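Local coordinates for protein beta-N-acetylhexosaminidase (Streptomyces plicatus, PDB 1JAK) that probably hydrolyses terminal N-acetylhexosamine residues from the non-reducing ends of glycans, by substrate-assisted catalysis in an alpha/beta-barrel active site of family 20, at residues Arg397-Met402 with Glu444-Thr449; Tyr186-Leu191 with Pro464-Val469; Leu164-His169 with Leu193-Asp198. One frame throughout, in Å; residues are numbered along the deposited sequence.

Contact 1 of 3, residues Arg397-Met402 with Glu444-Thr449; sequences RTYLDM and EAPLWT. With IFG ((2R,3R,4S,5R)-2-acetamido-3,4-dihydroxy-5-hydroxymethyl-piperidine), chain F.
Trp-448 meets Tyr-399 obliquely, the planes 50° apart, and its indole NE1 lies over one face of the phenol ring toward the rim, 3.1 Å from Tyr-399 CE2. The indole offers a face of its own to the bound piperidine, whose C3 stands 3.4 Å above the plane of Trp-448; such a broad apolar face suits the carbon skeleton of a sugar. His-194 meets the indole edge-to-face. At the indole edge sits the carboxylate of Asp-401, turned 70° from the ring plane, with OD1 3.3 Å from Trp-448 CD1. Asp-401 OD1 is buried here with no hydrogen-bond partner in the model. The first torsion of Asp-401, chi1 63°, sets CG between backbone N and carbonyl carbon, bringing OD2 to accept from the ligand hydroxyl O6 at 2.6 Å. The acetamido oxygen O7 of the ligand lies at the Tyr-399 edge, near the ring plane, and accepts from OH over 2.7 Å, consistent with positioning that group for substrate-assisted catalysis.

Behind the pocket, Thr-398 OG1 donates to Glu-444 O over 2.8 Å, in the carbonyl plane. Leu-400 N reaches Pro-446 O at 2.9 Å. Pro-446 has no N-H to return to Thr-398 O, which instead receives a CA-H contact from Ala-445. Apolar packing completes the contact: Leu-400 CB lies 3.7 Å from Leu-447 CD1, Leu-400 CD1 meets Ala-445 CB, and Pro-446 CG meets the Tyr-399 ring.

The loop after strand 389-392 thus lies along strand 440-447, which neighbours strand 159-165 in the barrel. From helix 465-474, Leu-466 touches Leu-400, and Val-469 touches Thr-398 and Ala-445; Tyr-179 of helix 173-184 touches Leu-400 and Leu-447.

Contact 2 of 3, residues Tyr186-Leu191 with Pro464-Val469; sequences YKYNKL and PRLPGV
Tyr-188 makes the tight half of this contact, pushing its hydroxyl into the first turn of helix 465-474. There OH donates to Leu-466 O over 2.7 Å, tilted 16° from the carbonyl plane, while Leu-466 O lies near the plane of the phenol ring. The same hydroxyl oxygen is wedged between aliphatic groups, 3.3 Å from Leu-466 CD1 and 3.4 Å from Val-469 CB. With CG of Leu-466 opposite its backbone N (chi1 -176°), the CD1 branch is carried across to Tyr-188, whose CE2 it also touches. A tyrosine suits the place because it is long enough to reach the helix and ends in a donor for a buried carbonyl.

Around Tyr-186 the contact is apolar. Pro-467 lies beside it and packs closely, setting CG over one ring face in a CH-pi contact 3.8 Å from the Tyr-186 centroid. Leu-466 CD2 stands further off, 4.3 Å from Tyr-186 CD2. No side of the contact opens to solvent: all five touching residues are buried, and the Tyr-186 hydroxyl is bonded to Trp-496.

The loop leading into strand 190-194 is thereby joined to helix 465-474. Val-183 of helix 173-184 packs on both Tyr-188 and Leu-466, and Ala-445 of strand 440-447 touches Tyr-188 and Val-469.

Contact 3 of 3, residues Leu164-His169 with Leu193-Asp198; sequences LDVSRH and LHLSDD. With IFG ((2R,3R,4S,5R)-2-acetamido-3,4-dihydroxy-5-hydroxymethyl-piperidine), chain F.
Leu-164 and His-194 begin the contact with a backbone bond between neighbouring parallel strands: His-194 N donates to Leu-164 O over 3.1 Å, almost straight at 175°. Further along, Val-166 N makes a weak bond to His-194 O. Ser-167 OG, small enough to fit between the two backbones, donates to this same carbonyl over 3.0 Å from above its plane.

Apolar contact is slight, Val-166 CG2 lying 4.1 Å from Leu-195 CD2 as the two side chains run side by side.

The charged groups gather on Arg-168. Its NH2 forms a salt bridge with Asp-197 OD1 at 3.1 Å; the carboxylate plane is turned 35° from the guanidinium, with OD2 over its face. Asp-165 OD2 lies in the guanidinium plane and takes a 3.0 Å salt bridge from Arg-168 NH1, which meets it from above the carboxylate plane. Both terminal nitrogens donate to O3 of the bound piperidine. A bend at chi2 (43°) helps bring the guanidinium to both acids and the ligand.

Hydrogen bonds then fix the acids. Asp-165 OD1 accepts from Ser-167 N, closing an Asx turn, and also from Arg-168 N, making an Asx motif; His-194 NE2 meets the anti lone pair of Asp-197 OD2 at 2.6 Å.

Replacing Arg-168 by a leucine would probably leave O3 without these two donors and Asp-165 and Asp-197 without the cation between them. Arginine suits the spot because one flat group can serve acids at face and edge while gripping a ligand hydroxyl. Glu-250 bonds to His-194 ND1, and the pocket residue His-256 to Asp-197 OD1, so the carboxylate that holds Arg-168 is itself probably positioned by a hydrogen-bonded chain.

In the fold
All three contacts are buried, and none lies at the surface; they differ in which end of the barrel they serve. Contacts 1 and 3 sit where strands 440-447, 159-165 and 190-194 run out into the ligand pocket, and both reach the inhibitor: contact 1 through aromatic rings and one acid, contact 3 through an arginine held by carboxylates. They are tied together directly, Thr-449 OG1 bonding to Asp-165 O and Thr-449 O to His-169 ND1. Contact 2 lies at the start of strand 190-194, about 19 Å centre to centre from contact 3, and is mostly apolar packing against a helix. That helix also meets contact 1, where Arg-465 NH1 bonds to Met-402 O.

Contact 1 of 3, residues Arg397-Met402 with Glu444-Thr449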
loop_
_atom_site.group_PDB
_atom_site.type_symbol
_atom_site.label_atom_id
_atom_site.label_comp_id
_atom_site.label_asym_id
_atom_site.label_seq_id
_atom_site.Cartn_x
_atom_site.Cartn_y
_atom_site.Cartn_z
ATOM N N ARG A 397 13.544 -2.040 7.201
ATOM C CA ARG A 397 12.377 -1.892 8.067
ATOM C C ARG A 397 11.068 -2.310 7.400
ATOM O O ARG A 397 10.378 -3.209 7.882
ATOM C CB ARG A 397 12.214 -0.437 8.514
ATOM C CG ARG A 397 13.393 0.152 9.258
ATOM C CD ARG A 397 13.438 -0.314 10.690
ATOM N NE ARG A 397 14.554 0.300 11.405
ATOM C CZ ARG A 397 14.768 0.167 12.708
ATOM N NH1 ARG A 397 13.936 -0.555 13.447
ATOM N NH2 ARG A 397 15.823 0.747 13.271
ATOM N N THR A 398 10.727 -1.650 6.294
ATOM C CA THR A 398 9.456 -1.918 5.625
ATOM C C THR A 398 9.471 -2.598 4.259
ATOM O O THR A 398 8.435 -2.662 3.594
ATOM C CB THR A 398 8.630 -0.623 5.508
ATOM O OG1 THR A 398 9.244 0.258 4.559
ATOM C CG2 THR A 398 8.552 0.078 6.862
ATOM N N TYR A 399 10.629 -3.089 3.829
ATOM C CA TYR A 399 10.706 -3.806 2.560
ATOM C C TYR A 399 10.213 -5.218 2.873
ATOM O O TYR A 399 10.913 -6.008 3.511
ATOM C CB TYR A 399 12.152 -3.817 2.050
ATOM C CG TYR A 399 12.458 -2.682 1.098
ATOM C CD1 TYR A 399 11.885 -1.420 1.276
ATOM C CD2 TYR A 399 13.304 -2.872 0.005
ATOM C CE1 TYR A 399 12.139 -0.381 0.385
ATOM C CE2 TYR A 399 13.567 -1.838 -0.894
ATOM C CZ TYR A 399 12.976 -0.597 -0.697
ATOM O OH TYR A 399 13.192 0.417 -1.596
ATOM N N LEU A 400 8.995 -5.526 2.433
ATOM C CA LEU A 400 8.386 -6.821 2.714
ATOM C C LEU A 400 9.012 -8.022 2.013
ATOM O O LEU A 400 8.678 -9.163 2.327
ATOM C CB LEU A 400 6.883 -6.752 2.417
ATOM C CG LEU A 400 6.154 -5.658 3.209
ATOM C CD1 LEU A 400 4.740 -5.491 2.674
ATOM C CD2 LEU A 400 6.123 -6.014 4.699
ATOM N N ASP A 401 9.912 -7.772 1.066
ATOM C CA ASP A 401 10.587 -8.861 0.367
ATOM C C ASP A 401 11.826 -9.307 1.140
ATOM O O ASP A 401 12.452 -10.305 0.787
ATOM C CB ASP A 401 11.003 -8.421 -1.041
ATOM C CG ASP A 401 12.016 -7.289 -1.021
ATOM O OD1 ASP A 401 11.779 -6.294 -0.309
ATOM O OD2 ASP A 401 13.044 -7.389 -1.721
ATOM N N MET A 402 12.184 -8.577 2.192
ATOM C CA MET A 402 13.372 -8.936 2.961
ATOM C C MET A 402 13.110 -10.107 3.905
ATOM O O MET A 402 12.078 -10.168 4.572
ATOM C CB MET A 402 13.888 -7.728 3.753
ATOM C CG MET A 402 15.415 -7.619 3.793
ATOM S SD MET A 402 16.164 -7.448 2.148
ATOM C CE MET A 402 15.422 -5.904 1.594
ATOM N N GLU A 444 5.564 3.815 3.730
ATOM C CA GLU A 444 5.166 2.878 2.692
ATOM C C GLU A 444 5.833 1.535 2.931
ATOM O O GLU A 444 6.954 1.472 3.434
ATOM C CB GLU A 444 5.550 3.394 1.301
ATOM C CG GLU A 444 5.140 2.437 0.182
ATOM C CD GLU A 444 5.238 3.050 -1.205
ATOM O OE1 GLU A 444 4.588 4.088 -1.447
ATOM O OE2 GLU A 444 5.961 2.489 -2.055
ATOM N N ALA A 445 5.129 0.464 2.578
ATOM C CA ALA A 445 5.651 -0.893 2.715
ATOM C C ALA A 445 5.727 -1.502 1.317
ATOM O O ALA A 445 4.726 -1.984 0.788
ATOM C CB ALA A 445 4.731 -1.726 3.600
ATOM N N PRO A 446 6.915 -1.473 0.692
ATOM C CA PRO A 446 7.058 -2.038 -0.656
ATOM C C PRO A 446 7.260 -3.548 -0.656
ATOM O O PRO A 446 7.975 -4.084 0.191
ATOM C CB PRO A 446 8.297 -1.326 -1.213
ATOM C CG PRO A 446 8.455 -0.103 -0.327
ATOM C CD PRO A 446 8.078 -0.636 1.024
ATOM N N LEU A 447 6.627 -4.224 -1.609
ATOM C CA LEU A 447 6.785 -5.667 -1.747
ATOM C C LEU A 447 7.369 -5.933 -3.130
ATOM O O LEU A 447 6.657 -5.905 -4.138
ATOM C CB LEU A 447 5.440 -6.394 -1.592
ATOM C CG LEU A 447 5.488 -7.926 -1.726
ATOM C CD1 LEU A 447 6.539 -8.514 -0.786
ATOM C CD2 LEU A 447 4.107 -8.505 -1.413
ATOM N N TRP A 448 8.679 -6.163 -3.168
ATOM C CA TRP A 448 9.388 -6.447 -4.410
ATOM C C TRP A 448 9.196 -7.919 -4.754
ATOM O O TRP A 448 9.082 -8.759 -3.861
ATOM C CB TRP A 448 10.866 -6.098 -4.244
ATOM C CG TRP A 448 11.049 -4.642 -3.935
ATOM C CD1 TRP A 448 11.315 -4.082 -2.716
ATOM C CD2 TRP A 448 10.923 -3.555 -4.858
ATOM N NE1 TRP A 448 11.361 -2.709 -2.826
ATOM C CE2 TRP A 448 11.125 -2.361 -4.130
ATOM C CE3 TRP A 448 10.660 -3.475 -6.232
ATOM C CZ2 TRP A 448 11.073 -1.098 -4.732
ATOM C CZ3 TRP A 448 10.609 -2.219 -6.832
ATOM C CH2 TRP A 448 10.816 -1.047 -6.079
ATOM N N THR A 449 9.175 -8.248 -6.042
ATOM C CA THR A 449 8.903 -9.631 -6.407
ATOM C C THR A 449 9.944 -10.473 -7.139
ATOM O O THR A 449 9.588 -11.410 -7.850
ATOM C CB THR A 449 7.563 -9.712 -7.176
ATOM O OG1 THR A 449 7.598 -8.844 -8.316
ATOM C CG2 THR A 449 6.415 -9.283 -6.268
HETATM N N1 IFG F . 16.240 -2.224 -4.656
HETATM C C2 IFG F . 15.499 -1.912 -5.906
HETATM C C3 IFG F . 14.195 -2.772 -6.159
HETATM C C4 IFG F . 14.334 -4.252 -5.744
HETATM C C5 IFG F . 14.845 -4.305 -4.302
HETATM C C6 IFG F . 14.993 -5.702 -3.709
HETATM C C7 IFG F . 14.514 0.081 -4.851
HETATM C C8 IFG F . 14.079 1.522 -4.781
HETATM C C9 IFG F . 16.193 -3.595 -4.123
HETATM N N2 IFG F . 15.148 -0.475 -5.926
HETATM O O7 IFG F . 14.283 -0.604 -3.864
HETATM O O3 IFG F . 13.843 -2.697 -7.534
HETATM O O4 IFG F . 15.288 -4.879 -6.600
HETATM O O6 IFG F . 14.968 -5.667 -2.287
#

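Contact 2 of 3, residues Tyr186-Leu191 with Pro464-Val469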
loop_
_atom_site.group_PDB
_atom_site.type_symbol
_atom_site.label_atom_id
_atom_site.label_comp_id
_atom_site.label_asym_id
_atom_site.label_seq_id
_atom_site.Cartn_x
_atom_site.Cartn_y
_atom_site.Cartn_z
ATOM N N TYR A 186 -6.003 -2.611 6.711
ATOM C CA TYR A 186 -5.263 -1.793 7.660
ATOM C C TYR A 186 -5.235 -0.288 7.428
ATOM O O TYR A 186 -4.343 0.413 7.907
ATOM C CB TYR A 186 -3.851 -2.376 7.773
ATOM C CG TYR A 186 -3.916 -3.867 8.015
ATOM C CD1 TYR A 186 -4.436 -4.375 9.209
ATOM C CD2 TYR A 186 -3.589 -4.773 7.006
ATOM C CE1 TYR A 186 -4.638 -5.742 9.386
ATOM C CE2 TYR A 186 -3.790 -6.148 7.174
ATOM C CZ TYR A 186 -4.319 -6.622 8.364
ATOM O OH TYR A 186 -4.561 -7.970 8.526
ATOM N N LYS A 187 -6.224 0.197 6.689
ATOM C CA LYS A 187 -6.382 1.617 6.429
ATOM C C LYS A 187 -5.313 2.303 5.580
ATOM O O LYS A 187 -5.121 3.512 5.681
ATOM C CB LYS A 187 -6.564 2.359 7.764
ATOM C CG LYS A 187 -7.732 1.819 8.606
ATOM C CD LYS A 187 -7.977 2.671 9.851
ATOM C CE LYS A 187 -9.156 2.157 10.688
ATOM N NZ LYS A 187 -8.840 0.903 11.439
ATOM N N TYR A 188 -4.608 1.533 4.755
ATOM C CA TYR A 188 -3.629 2.126 3.848
ATOM C C TYR A 188 -4.503 2.961 2.917
ATOM O O TYR A 188 -5.657 2.599 2.682
ATOM C CB TYR A 188 -2.929 1.041 3.025
ATOM C CG TYR A 188 -1.769 0.370 3.716
ATOM C CD1 TYR A 188 -0.509 0.972 3.742
ATOM C CD2 TYR A 188 -1.921 -0.873 4.331
ATOM C CE1 TYR A 188 0.574 0.348 4.363
ATOM C CE2 TYR A 188 -0.845 -1.505 4.956
ATOM C CZ TYR A 188 0.401 -0.888 4.965
ATOM O OH TYR A 188 1.473 -1.507 5.566
ATOM N N ASN A 189 -3.981 4.063 2.384
ATOM C CA ASN A 189 -4.789 4.880 1.485
ATOM C C ASN A 189 -4.154 5.133 0.123
ATOM O O ASN A 189 -4.712 5.847 -0.714
ATOM C CB ASN A 189 -5.177 6.208 2.157
ATOM C CG ASN A 189 -3.985 7.100 2.455
ATOM O OD1 ASN A 189 -2.833 6.756 2.171
ATOM N ND2 ASN A 189 -4.263 8.264 3.031
ATOM N N LYS A 190 -2.985 4.542 -0.108
ATOM C CA LYS A 190 -2.324 4.694 -1.390
ATOM C C LYS A 190 -1.753 3.361 -1.836
ATOM O O LYS A 190 -1.271 2.580 -1.016
ATOM C CB LYS A 190 -1.230 5.764 -1.298
ATOM C CG LYS A 190 -1.826 7.164 -1.142
ATOM C CD LYS A 190 -0.795 8.222 -0.839
ATOM C CE LYS A 190 -1.436 9.607 -0.789
ATOM N NZ LYS A 190 -2.412 9.783 0.330
ATOM N N LEU A 191 -1.855 3.091 -3.133
ATOM C CA LEU A 191 -1.330 1.859 -3.710
ATOM C C LEU A 191 -0.329 2.250 -4.778
ATOM O O LEU A 191 -0.695 2.784 -5.825
ATOM C CB LEU A 191 -2.444 1.017 -4.341
ATOM C CG LEU A 191 -1.955 -0.282 -5.001
ATOM C CD1 LEU A 191 -1.525 -1.268 -3.921
ATOM C CD2 LEU A 191 -3.059 -0.886 -5.862
ATOM N N PRO A 464 3.364 -11.249 8.773
ATOM C CA PRO A 464 2.667 -10.232 9.569
ATOM C C PRO A 464 3.213 -8.805 9.673
ATOM O O PRO A 464 2.768 -8.052 10.537
ATOM C CB PRO A 464 2.619 -10.889 10.938
ATOM C CG PRO A 464 4.017 -11.450 11.026
ATOM C CD PRO A 464 4.255 -12.051 9.635
ATOM N N ARG A 465 4.154 -8.413 8.821
ATOM C CA ARG A 465 4.704 -7.062 8.914
ATOM C C ARG A 465 3.828 -5.955 8.318
ATOM O O ARG A 465 3.925 -4.795 8.728
ATOM C CB ARG A 465 6.099 -7.025 8.277
ATOM C CG ARG A 465 7.130 -7.857 9.042
ATOM C CD ARG A 465 8.468 -7.949 8.305
ATOM N NE ARG A 465 8.331 -8.628 7.017
ATOM C CZ ARG A 465 9.352 -9.032 6.268
ATOM N NH1 ARG A 465 10.600 -8.832 6.670
ATOM N NH2 ARG A 465 9.124 -9.638 5.109
ATOM N N LEU A 466 2.967 -6.312 7.368
ATOM C CA LEU A 466 2.095 -5.334 6.714
ATOM C C LEU A 466 1.245 -4.488 7.675
ATOM O O LEU A 466 1.173 -3.267 7.532
ATOM C CB LEU A 466 1.181 -6.043 5.704
ATOM C CG LEU A 466 0.273 -5.153 4.852
ATOM C CD1 LEU A 466 1.108 -4.339 3.873
ATOM C CD2 LEU A 466 -0.721 -6.029 4.097
ATOM N N PRO A 467 0.582 -5.121 8.659
ATOM C CA PRO A 467 -0.241 -4.343 9.595
ATOM C C PRO A 467 0.584 -3.342 10.406
ATOM O O PRO A 467 0.113 -2.249 10.732
ATOM C CB PRO A 467 -0.866 -5.414 10.493
ATOM C CG PRO A 467 -0.878 -6.638 9.628
ATOM C CD PRO A 467 0.452 -6.564 8.920
ATOM N N GLY A 468 1.814 -3.728 10.731
ATOM C CA GLY A 468 2.685 -2.869 11.514
ATOM C C GLY A 468 3.024 -1.556 10.837
ATOM O O GLY A 468 3.018 -0.504 11.478
ATOM N N VAL A 469 3.328 -1.603 9.544
ATOM C CA VAL A 469 3.662 -0.382 8.820
ATOM C C VAL A 469 2.421 0.504 8.715
ATOM O O VAL A 469 2.517 1.733 8.734
ATOM C CB VAL A 469 4.204 -0.695 7.418
ATOM C CG1 VAL A 469 4.648 0.594 6.728
ATOM C CG2 VAL A 469 5.375 -1.671 7.530
#

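Contact 3 of 3, residues Leu164-His169 with Leu193-Asp198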
loop_
_atom_site.group_PDB
_atom_site.type_symbol
_atom_site.label_atom_id
_atom_site.label_comp_id
_atom_site.label_asym_id
_atom_site.label_seq_id
_atom_site.Cartn_x
_atom_site.Cartn_y
_atom_site.Cartn_z
ATOM N N LEU A 164 3.319 -2.700 -4.791
ATOM C CA LEU A 164 3.402 -4.054 -5.315
ATOM C C LEU A 164 4.216 -3.973 -6.595
ATOM O O LEU A 164 3.935 -3.151 -7.468
ATOM C CB LEU A 164 2.027 -4.651 -5.624
ATOM C CG LEU A 164 2.101 -6.081 -6.191
ATOM C CD1 LEU A 164 2.742 -7.018 -5.168
ATOM C CD2 LEU A 164 0.706 -6.573 -6.554
ATOM N N ASP A 165 5.238 -4.817 -6.678
ATOM C CA ASP A 165 6.122 -4.898 -7.836
ATOM C C ASP A 165 5.496 -5.918 -8.786
ATOM O O ASP A 165 5.458 -7.109 -8.476
ATOM C CB ASP A 165 7.508 -5.370 -7.359
ATOM C CG ASP A 165 8.477 -5.687 -8.495
ATOM O OD1 ASP A 165 8.136 -5.547 -9.690
ATOM O OD2 ASP A 165 9.612 -6.090 -8.169
ATOM N N VAL A 166 4.979 -5.454 -9.921
ATOM C CA VAL A 166 4.387 -6.362 -10.897
ATOM C C VAL A 166 5.309 -6.504 -12.104
ATOM O O VAL A 166 4.929 -7.080 -13.126
ATOM C CB VAL A 166 2.985 -5.876 -11.369
ATOM C CG1 VAL A 166 2.018 -5.886 -10.194
ATOM C CG2 VAL A 166 3.076 -4.479 -11.977
ATOM N N SER A 167 6.528 -5.987 -11.967
ATOM C CA SER A 167 7.524 -6.045 -13.035
ATOM C C SER A 167 8.405 -7.292 -12.962
ATOM O O SER A 167 8.628 -7.958 -13.978
ATOM C CB SER A 167 8.413 -4.796 -12.998
ATOM O OG SER A 167 7.671 -3.616 -13.280
ATOM N N ARG A 168 8.916 -7.607 -11.774
ATOM C CA ARG A 168 9.774 -8.785 -11.613
ATOM C C ARG A 168 8.971 -10.049 -11.910
ATOM O O ARG A 168 9.437 -10.937 -12.622
ATOM C CB ARG A 168 10.393 -8.789 -10.214
ATOM C CG ARG A 168 11.666 -7.931 -10.133
ATOM C CD ARG A 168 11.532 -6.587 -10.873
ATOM N NE ARG A 168 12.779 -5.822 -10.811
ATOM C CZ ARG A 168 13.131 -5.034 -9.799
ATOM N NH1 ARG A 168 12.323 -4.881 -8.755
ATOM N NH2 ARG A 168 14.320 -4.435 -9.806
ATOM N N HIS A 169 7.772 -10.138 -11.346
ATOM C CA HIS A 169 6.856 -11.224 -11.671
ATOM C C HIS A 169 5.533 -10.503 -11.878
ATOM O O HIS A 169 5.141 -9.663 -11.069
ATOM C CB HIS A 169 6.724 -12.269 -10.560
ATOM C CG HIS A 169 7.840 -13.268 -10.534
ATOM N ND1 HIS A 169 8.927 -13.141 -9.701
ATOM C CD2 HIS A 169 8.042 -14.401 -11.248
ATOM C CE1 HIS A 169 9.753 -14.154 -9.899
ATOM N NE2 HIS A 169 9.239 -14.934 -10.832
ATOM N N LEU A 193 2.153 1.225 -7.583
ATOM C CA LEU A 193 2.362 0.109 -8.498
ATOM C C LEU A 193 3.650 0.326 -9.279
ATOM O O LEU A 193 3.801 1.336 -9.965
ATOM C CB LEU A 193 1.186 -0.018 -9.475
ATOM C CG LEU A 193 -0.157 -0.456 -8.883
ATOM C CD1 LEU A 193 -1.236 -0.442 -9.966
ATOM C CD2 LEU A 193 -0.017 -1.855 -8.292
ATOM N N HIS A 194 4.576 -0.623 -9.162
ATOM C CA HIS A 194 5.857 -0.555 -9.868
ATOM C C HIS A 194 5.575 -1.238 -11.209
ATOM O O HIS A 194 5.718 -2.455 -11.346
ATOM C CB HIS A 194 6.922 -1.318 -9.070
ATOM C CG HIS A 194 8.325 -1.070 -9.530
ATOM N ND1 HIS A 194 9.010 0.090 -9.237
ATOM C CD2 HIS A 194 9.175 -1.839 -10.249
ATOM C CE1 HIS A 194 10.225 0.022 -9.757
ATOM N NE2 HIS A 194 10.348 -1.138 -10.376
ATOM N N LEU A 195 5.172 -0.428 -12.187
ATOM C CA LEU A 195 4.772 -0.898 -13.513
ATOM C C LEU A 195 5.842 -1.221 -14.546
ATOM O O LEU A 195 5.532 -1.783 -15.599
ATOM C CB LEU A 195 3.800 0.115 -14.124
ATOM C CG LEU A 195 2.489 0.349 -13.369
ATOM C CD1 LEU A 195 1.755 1.524 -13.997
ATOM C CD2 LEU A 195 1.624 -0.908 -13.423
ATOM N N SER A 196 7.089 -0.866 -14.271
ATOM C CA SER A 196 8.146 -1.156 -15.229
ATOM C C SER A 196 9.488 -1.340 -14.551
ATOM O O SER A 196 9.768 -0.735 -13.519
ATOM C CB SER A 196 8.255 -0.029 -16.269
ATOM O OG SER A 196 8.761 1.165 -15.691
ATOM N N ASP A 197 10.311 -2.203 -15.131
ATOM C CA ASP A 197 11.642 -2.442 -14.608
ATOM C C ASP A 197 12.431 -3.185 -15.671
ATOM O O ASP A 197 12.067 -3.156 -16.851
ATOM C CB ASP A 197 11.581 -3.236 -13.297
ATOM C CG ASP A 197 12.749 -2.921 -12.383
ATOM O OD1 ASP A 197 13.879 -3.360 -12.684
ATOM O OD2 ASP A 197 12.541 -2.215 -11.374
ATOM N N ASP A 198 13.503 -3.856 -15.271
ATOM C CA ASP A 198 14.328 -4.559 -16.237
ATOM C C ASP A 198 13.723 -5.830 -16.798
ATOM O O ASP A 198 13.964 -6.170 -17.959
ATOM C CB ASP A 198 15.691 -4.862 -15.618
ATOM C CG ASP A 198 16.433 -3.602 -15.243
ATOM O OD1 ASP A 198 16.590 -2.729 -16.123
ATOM O OD2 ASP A 198 16.850 -3.475 -14.074
HETATM N N1 IFG F . 16.240 -2.224 -4.656
HETATM C C2 IFG F . 15.499 -1.912 -5.906
HETATM C C3 IFG F . 14.195 -2.772 -6.159
HETATM C C4 IFG F . 14.334 -4.252 -5.744
HETATM C C5 IFG F . 14.845 -4.305 -4.302
HETATM C C6 IFG F . 14.993 -5.702 -3.709
HETATM C C7 IFG F . 14.514 0.081 -4.851
HETATM C C8 IFG F . 14.079 1.522 -4.781
HETATM C C9 IFG F . 16.193 -3.595 -4.123
HETATM N N2 IFG F . 15.148 -0.475 -5.926
HETATM O O7 IFG F . 14.283 -0.604 -3.864
HETATM O O3 IFG F . 13.843 -2.697 -7.534
HETATM O O4 IFG F . 15.288 -4.879 -6.600
HETATM O O6 IFG F . 14.968 -5.667 -2.287
HETATM O O HOH W 1 16.283 -5.023 -11.813
#